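Side-chain contact in double Glycine Motif Protease domain from AMS/PCAT Transporter (Lachnospiraceae bacterium C6A11, PDB 6MPZ), which probably cleaves leader peptides after a double-glycine motif as the C39 cysteine protease domain of an AMS/PCAT peptide-secretion transporter: residues L32-A37 and N116-G121. Numbering follows the deposited sequence.
Sequences LAMVLA and NDPAKG
The pyrrolidine ring of P118 presents one face to the terminal methyl of M34, which lies almost straight above the ring's middle; CG, puckered toward that methyl, is 4.1 Å from M34 CE. The carboxamide of N116 is met differently: M34 SD stands beside its CB and ND2, lifted from the amide plane, not over a face, 3.4 Å from N116 CB and 3.8 Å from N116 ND2. The bend at the thioether (chi3 -84°) brings M34 CE over the proline ring while it stays 3.8 Å from N116 O. The amide's polar ends point to other partners, ND2 to V16 O and OD1 to K106 NZ, which restricts its rotation. In the papain-like C39 fold this packs helix 27-38 against the antiparallel sheet. C27 on this helix, H101 and D117 have the geometry of a Cys-His-Asp triad. M34 thus touches both chain neighbours of the probable catalytic aspartate, N116 and P118. The side chain of D117 leaves the backbone away from residues 32-37; its OD1 is hydrogen-bonded with H101 NE2 and closes an Asx turn by accepting A119 N at 2.8 Å, from above the carboxylate plane. K120 N and G121 N both bond to D117 O, forming a classic beta bulge.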
# COMPACT_ATOMS: atom_id res chain seq x y z
N LEU A 32 -4.09 3.79 1.64
CA LEU A 32 -5.11 2.89 2.26
C LEU A 32 -6.54 3.18 1.71
O LEU A 32 -7.38 2.30 1.66
CB LEU A 32 -5.10 2.99 3.75
CG LEU A 32 -6.12 2.12 4.52
CD1 LEU A 32 -5.98 0.65 4.23
CD2 LEU A 32 -5.91 2.33 6.01
N ALA A 33 -6.81 4.42 1.31
CA ALA A 33 -8.16 4.78 0.81
C ALA A 33 -8.44 4.02 -0.50
O ALA A 33 -9.51 3.39 -0.63
CB ALA A 33 -8.29 6.31 0.62
N MET A 34 -7.45 4.01 -1.39
CA MET A 34 -7.46 3.20 -2.64
C MET A 34 -7.65 1.72 -2.38
O MET A 34 -8.45 1.10 -3.10
CB MET A 34 -6.20 3.42 -3.46
CG MET A 34 -6.15 4.76 -4.07
SD MET A 34 -4.76 5.22 -5.18
CE MET A 34 -3.51 5.72 -4.03
N VAL A 35 -6.94 1.15 -1.40
CA VAL A 35 -7.15 -0.27 -1.03
C VAL A 35 -8.58 -0.53 -0.51
O VAL A 35 -9.22 -1.49 -0.92
CB VAL A 35 -6.10 -0.84 -0.02
CG1 VAL A 35 -6.44 -2.28 0.38
CG2 VAL A 35 -4.72 -0.85 -0.60
N LEU A 36 -9.06 0.34 0.37
CA LEU A 36 -10.44 0.30 0.83
C LEU A 36 -11.49 0.38 -0.30
O LEU A 36 -12.46 -0.39 -0.32
CB LEU A 36 -10.68 1.43 1.85
CG LEU A 36 -9.97 1.17 3.20
CD1 LEU A 36 -9.89 2.46 4.05
CD2 LEU A 36 -10.64 0.02 3.99
N ALA A 37 -11.24 1.27 -1.27
CA ALA A 37 -12.10 1.43 -2.43
C ALA A 37 -12.12 0.19 -3.33
O ALA A 37 -13.16 -0.14 -3.86
CB ALA A 37 -11.68 2.67 -3.22
N ASN A 116 -0.47 3.11 -8.39
CA ASN A 116 -1.20 4.37 -8.14
C ASN A 116 -0.39 5.11 -7.11
O ASN A 116 -0.36 4.73 -5.95
CB ASN A 116 -2.64 4.09 -7.63
CG ASN A 116 -3.60 3.68 -8.75
OD1 ASN A 116 -3.26 3.79 -9.95
ND2 ASN A 116 -4.80 3.17 -8.37
N ASP A 117 0.36 6.10 -7.58
CA ASP A 117 1.17 6.95 -6.76
C ASP A 117 0.30 8.15 -6.30
O ASP A 117 -0.19 8.90 -7.14
CB ASP A 117 2.38 7.45 -7.57
CG ASP A 117 3.31 8.33 -6.75
OD1 ASP A 117 2.92 9.00 -5.74
OD2 ASP A 117 4.49 8.36 -7.12
N PRO A 118 0.12 8.35 -4.98
CA PRO A 118 -0.74 9.47 -4.51
C PRO A 118 -0.26 10.87 -4.92
O PRO A 118 -1.06 11.80 -4.95
CB PRO A 118 -0.75 9.31 -2.99
CG PRO A 118 -0.29 7.94 -2.72
CD PRO A 118 0.58 7.50 -3.87
N ALA A 119 1.03 11.00 -5.22
CA ALA A 119 1.60 12.26 -5.74
C ALA A 119 1.49 12.42 -7.24
O ALA A 119 1.63 13.53 -7.73
CB ALA A 119 3.07 12.38 -5.34
N LYS A 120 1.30 11.33 -7.99
CA LYS A 120 1.33 11.41 -9.46
C LYS A 120 0.13 10.82 -10.18
O LYS A 120 -0.05 11.16 -11.32
CB LYS A 120 2.64 10.79 -9.99
CG LYS A 120 3.86 11.61 -9.57
CD LYS A 120 5.11 11.31 -10.40
CE LYS A 120 5.70 9.93 -10.13
NZ LYS A 120 6.40 9.41 -11.34
N GLY A 121 -0.70 10.00 -9.53
CA GLY A 121 -1.76 9.26 -10.22
C GLY A 121 -1.27 7.88 -10.66
O GLY A 121 -0.33 7.31 -10.07